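Local coordinates for protein pyridine synthase TbtD (Thermobispora bispora, PDB 5WA4) that probably builds the central pyridine ring of the thiopeptide thiomuracin by a formal [4+2] aza-cycloaddition within a leader-bearing precursor peptide, at residues Asp23-Asp28 with Pro54-Tyr59; Glu225-Val230 with Asp348-Ala353. One frame throughout, in Å; residues are numbered along the deposited sequence.

Contact 1 of 2, residues Asp23-Asp28 with Pro54-Tyr59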
# COMPACT_ATOMS: atom_id res chain seq x y z
N ASP E 23 14.11 21.86 -36.49
CA ASP E 23 15.16 21.10 -37.21
C ASP E 23 15.98 22.02 -38.15
O ASP E 23 17.10 21.69 -38.52
CB ASP E 23 14.57 19.93 -38.04
CG ASP E 23 14.30 18.67 -37.20
OD1 ASP E 23 14.23 18.76 -35.96
OD2 ASP E 23 14.11 17.57 -37.77
N ASP E 24 15.40 23.17 -38.52
CA ASP E 24 16.05 24.08 -39.46
C ASP E 24 16.96 25.05 -38.74
O ASP E 24 18.05 25.36 -39.22
CB ASP E 24 15.02 24.86 -40.30
CG ASP E 24 14.57 24.11 -41.55
OD1 ASP E 24 15.39 23.40 -42.19
OD2 ASP E 24 13.37 24.24 -41.88
N LEU E 25 16.49 25.54 -37.60
CA LEU E 25 17.31 26.41 -36.76
C LEU E 25 18.59 25.69 -36.35
O LEU E 25 19.65 26.30 -36.24
CB LEU E 25 16.54 26.86 -35.52
CG LEU E 25 17.33 27.43 -34.33
CD1 LEU E 25 18.08 28.70 -34.68
CD2 LEU E 25 16.39 27.69 -33.19
N ILE E 26 18.46 24.39 -36.11
CA ILE E 26 19.59 23.56 -35.75
C ILE E 26 20.62 23.61 -36.87
O ILE E 26 21.75 24.07 -36.67
CB ILE E 26 19.16 22.08 -35.44
CG1 ILE E 26 18.57 21.99 -34.03
CG2 ILE E 26 20.31 21.10 -35.58
CD1 ILE E 26 17.91 20.67 -33.74
N LEU E 27 20.20 23.19 -38.07
CA LEU E 27 21.12 23.01 -39.19
C LEU E 27 21.62 24.29 -39.85
O LEU E 27 22.74 24.32 -40.35
CB LEU E 27 20.45 22.14 -40.25
CG LEU E 27 20.01 20.76 -39.76
CD1 LEU E 27 19.34 19.97 -40.88
CD2 LEU E 27 21.22 20.03 -39.23
N ASP E 28 20.80 25.34 -39.87
CA ASP E 28 21.08 26.53 -40.68
C ASP E 28 21.53 27.72 -39.85
O ASP E 28 22.08 28.69 -40.38
CB ASP E 28 19.84 26.95 -41.49
CG ASP E 28 19.41 25.90 -42.52
OD1 ASP E 28 20.20 24.96 -42.78
OD2 ASP E 28 18.29 26.04 -43.07
N PRO E 54 8.81 26.93 -26.68
CA PRO E 54 9.69 25.99 -27.37
C PRO E 54 10.99 26.70 -27.69
O PRO E 54 10.93 27.74 -28.33
CB PRO E 54 8.93 25.67 -28.67
CG PRO E 54 7.54 26.03 -28.38
CD PRO E 54 7.59 27.19 -27.45
N HIS E 55 12.12 26.18 -27.22
CA HIS E 55 13.37 26.88 -27.45
C HIS E 55 14.53 25.95 -27.48
O HIS E 55 14.36 24.74 -27.37
CB HIS E 55 13.62 27.95 -26.40
CG HIS E 55 13.81 27.42 -25.02
ND1 HIS E 55 12.79 27.40 -24.09
CD2 HIS E 55 14.90 26.93 -24.39
CE1 HIS E 55 13.24 26.89 -22.96
NE2 HIS E 55 14.52 26.61 -23.11
N LEU E 56 15.71 26.53 -27.66
CA LEU E 56 16.95 25.78 -27.67
C LEU E 56 17.81 26.29 -26.56
O LEU E 56 17.84 27.49 -26.29
CB LEU E 56 17.68 25.90 -29.01
CG LEU E 56 17.17 24.99 -30.12
CD1 LEU E 56 18.22 24.76 -31.20
CD2 LEU E 56 16.68 23.68 -29.51
N ARG E 57 18.51 25.36 -25.92
CA ARG E 57 19.49 25.70 -24.90
C ARG E 57 20.85 25.39 -25.48
O ARG E 57 21.12 24.23 -25.84
CB ARG E 57 19.22 24.92 -23.61
CG ARG E 57 18.64 25.78 -22.51
CD ARG E 57 17.19 25.47 -22.18
NE ARG E 57 17.02 24.45 -21.15
CZ ARG E 57 16.31 24.60 -20.02
NH1 ARG E 57 15.71 25.74 -19.73
NH2 ARG E 57 16.24 23.60 -19.17
N ILE E 58 21.69 26.41 -25.62
CA ILE E 58 23.06 26.17 -26.11
C ILE E 58 24.10 26.19 -24.96
O ILE E 58 24.15 27.11 -24.14
CB ILE E 58 23.48 27.20 -27.19
CG1 ILE E 58 22.65 27.00 -28.46
CG2 ILE E 58 24.96 27.03 -27.55
CD1 ILE E 58 22.61 28.20 -29.34
N TYR E 59 24.92 25.14 -24.92
CA TYR E 59 25.99 25.06 -23.94
C TYR E 59 27.33 25.05 -24.65
O TYR E 59 27.56 24.22 -25.52
CB TYR E 59 25.84 23.80 -23.09
CG TYR E 59 24.51 23.69 -22.36
CD1 TYR E 59 24.31 24.33 -21.14
CD2 TYR E 59 23.46 22.97 -22.90
CE1 TYR E 59 23.09 24.23 -20.48
CE2 TYR E 59 22.24 22.87 -22.26
CZ TYR E 59 22.06 23.50 -21.05
OH TYR E 59 20.85 23.38 -20.41
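Leu25 and Ile26 of helix 22-35 close over Leu56 of strand 55-62, packing a helix against one face of the antiparallel sheet ordered 44-49, 55-62, 9-16, 123-128. At the start of the segment, Asp23 and Asp24 take no part across the contact; Asp23 forms a salt bridge with Arg48 on strand 44-49, Asp24 with Arg86 and Arg159. Leu25 follows and its CB is directed at the strand. Its CG lies anti to the backbone N (chi1 163°), which sends the branch out from the helix to meet Leu56 tip to tip, Leu25 CD2 to Leu56 CD1 at 4.0 Å. Ile26 leaves the helix less directly and crosses the Leu56 side chain at about a right angle, presenting its CG1 methylene. Around the pair, Tyr82 and Leu83 of helix 64-85 and Val15 of strand 9-16 also touch Leu25, while Leu155 of helix 135-159 and Phe46 of strand 44-49 touch Ile26. One strand side chain thus meets two consecutive helix residues, whose CA atoms stay well back: Ile26 CA and Leu56 CA, the nearest pair, are 8.8 Å apart. All three touching side chains are buried, and the junction is purely apolar. Leu56 itself is held in the sheet by backbone bonding to Val15, with His55 and Arg57 bonded to strand 44-49. A single methyl, Leu56 CD1, takes the second approach too, lying 4.0 Å from Ile26 CG1.

Contact 2 of 2, residues Glu225-Val230 with Asp348-Ala353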
# COMPACT_ATOMS: atom_id res chain seq x y z
N GLU E 225 13.36 -8.10 -40.99
CA GLU E 225 14.55 -8.16 -41.82
C GLU E 225 15.38 -6.88 -41.74
O GLU E 225 16.59 -6.90 -42.03
CB GLU E 225 14.17 -8.53 -43.26
CG GLU E 225 13.95 -10.05 -43.40
CD GLU E 225 13.27 -10.45 -44.69
OE1 GLU E 225 12.74 -9.56 -45.40
OE2 GLU E 225 13.25 -11.67 -45.01
N ARG E 226 14.79 -5.77 -41.29
CA ARG E 226 15.61 -4.62 -40.93
C ARG E 226 16.31 -4.81 -39.56
O ARG E 226 17.41 -4.31 -39.35
CB ARG E 226 14.79 -3.34 -40.92
CG ARG E 226 15.69 -2.14 -40.96
CD ARG E 226 14.95 -0.86 -40.79
NE ARG E 226 15.87 0.26 -40.90
CZ ARG E 226 16.31 0.75 -42.05
NH1 ARG E 226 15.91 0.20 -43.19
NH2 ARG E 226 17.14 1.79 -42.08
N LEU E 227 15.67 -5.54 -38.65
CA LEU E 227 16.26 -5.77 -37.35
C LEU E 227 17.45 -6.74 -37.46
O LEU E 227 18.50 -6.50 -36.87
CB LEU E 227 15.20 -6.30 -36.37
CG LEU E 227 15.68 -6.78 -34.99
CD1 LEU E 227 14.69 -6.33 -33.95
CD2 LEU E 227 15.81 -8.29 -34.93
N ILE E 228 17.28 -7.81 -38.23
CA ILE E 228 18.40 -8.65 -38.63
C ILE E 228 19.54 -7.84 -39.28
O ILE E 228 20.71 -8.09 -39.04
CB ILE E 228 17.95 -9.74 -39.62
CG1 ILE E 228 16.93 -10.66 -38.97
CG2 ILE E 228 19.14 -10.57 -40.08
CD1 ILE E 228 16.45 -11.78 -39.86
N ALA E 229 19.18 -6.84 -40.08
CA ALA E 229 20.18 -6.03 -40.77
C ALA E 229 20.83 -4.97 -39.85
O ALA E 229 22.02 -4.66 -40.02
CB ALA E 229 19.55 -5.36 -41.99
N VAL E 230 20.07 -4.41 -38.91
CA VAL E 230 20.61 -3.42 -37.98
C VAL E 230 21.54 -4.08 -36.97
O VAL E 230 22.60 -3.55 -36.63
CB VAL E 230 19.50 -2.66 -37.22
CG1 VAL E 230 20.00 -2.10 -35.91
CG2 VAL E 230 18.97 -1.55 -38.09
N ASP E 348 10.33 -12.20 -32.83
CA ASP E 348 10.16 -13.07 -33.98
C ASP E 348 11.48 -13.69 -34.37
O ASP E 348 11.61 -14.92 -34.38
CB ASP E 348 9.56 -12.31 -35.16
CG ASP E 348 8.07 -12.53 -35.28
OD1 ASP E 348 7.63 -13.67 -34.98
OD2 ASP E 348 7.34 -11.57 -35.64
N VAL E 349 12.46 -12.84 -34.66
CA VAL E 349 13.74 -13.27 -35.19
C VAL E 349 14.45 -14.25 -34.29
O VAL E 349 14.98 -15.25 -34.77
CB VAL E 349 14.69 -12.09 -35.43
CG1 VAL E 349 16.02 -12.60 -35.95
CG2 VAL E 349 14.05 -11.08 -36.39
N TYR E 350 14.43 -13.98 -32.98
CA TYR E 350 15.20 -14.76 -32.02
C TYR E 350 14.36 -15.87 -31.36
O TYR E 350 14.88 -16.68 -30.59
CB TYR E 350 15.82 -13.84 -30.96
CG TYR E 350 16.85 -12.92 -31.60
CD1 TYR E 350 18.08 -13.40 -32.01
CD2 TYR E 350 16.56 -11.58 -31.84
CE1 TYR E 350 19.01 -12.57 -32.63
CE2 TYR E 350 17.49 -10.73 -32.45
CZ TYR E 350 18.71 -11.24 -32.84
OH TYR E 350 19.63 -10.41 -33.46
N GLY E 351 13.09 -15.92 -31.72
CA GLY E 351 12.23 -17.01 -31.29
C GLY E 351 12.28 -18.16 -32.28
O GLY E 351 12.24 -19.32 -31.87
N ILE E 352 12.38 -17.84 -33.57
CA ILE E 352 12.32 -18.84 -34.65
C ILE E 352 13.60 -19.71 -34.70
O ILE E 352 13.54 -20.90 -35.05
CB ILE E 352 12.04 -18.16 -36.02
CG1 ILE E 352 10.57 -17.73 -36.11
CG2 ILE E 352 12.34 -19.09 -37.17
CD1 ILE E 352 10.22 -16.92 -37.35
N ALA E 353 14.74 -19.14 -34.33
CA ALA E 353 15.94 -19.94 -34.08
C ALA E 353 15.70 -20.96 -32.96
O ALA E 353 15.43 -20.60 -31.81
CB ALA E 353 17.12 -19.04 -33.74
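Val349 pushes its two methyls against Leu227 and Ile228; the buried side of the contact is that of Leu227, the open side that of Ile228. On the buried side Leu227 CD2 comes to 3.6 Å from Val349 CG2, the two side chains lying alongside and running opposite ways. The same methyl reaches the Tyr350 ring, Leu227 CD2 to Tyr350 CE2 at 3.9 Å, in an oblique approach. Ala345 and Ala346, a turn earlier on helix 332-352, extend the packing of Leu227. Val349 CG1, set anti to the backbone N (chi1 179°), also lies over the centre of the Tyr350 ring, 4.1 Å above its plane, so the aromatic group is backed by its own neighbour in sequence. This is the crossing of two helices of the helical part of the chain, 220-235 and the C-terminal 332-352, whose short segments run nearly at right angles (84°) with axes 10.6 Å apart. Tyr350 carries the junction further, against His177 of helix 164-178 and against Leu184 and Pro185 of helix 184-201. On the looser side stands Ile228, an exposed residue whose extended CG1-CD1 branch reaches the valine, with Ile228 CG1 at 3.7 Å from Val349 CG1 and Ile228 CD1 at 4.0 Å from the same methyl. At the subunit boundary Ile352 packs on Ala217 of the second subunit, while Asp348 OD2 is hydrogen-bonded to Tyr216 OH of its own chain and Asp348 OD1 forms a salt bridge with Arg220 of the second subunit.

How the contacts relate
From the N terminus, the chain forms strand 9-16 and helix 22-35, passes through strand 44-49, and returns on strand 55-62, where contact 1 closes a short loop of 25 intervening residues within the sheet-bearing part. Only much later does contact 2 open, on helix 220-235; its loop spans 117 residues, including helices 244-265 and 307-328 and the unmodelled 273-305, before helix 332-352 comes back near the C terminus. The loops therefore follow in series, neither nested nor crossed. Contact 1 ties helix to sheet, contact 2 helix to helix, on opposite sides of the chain's centre with centres 37 Å apart.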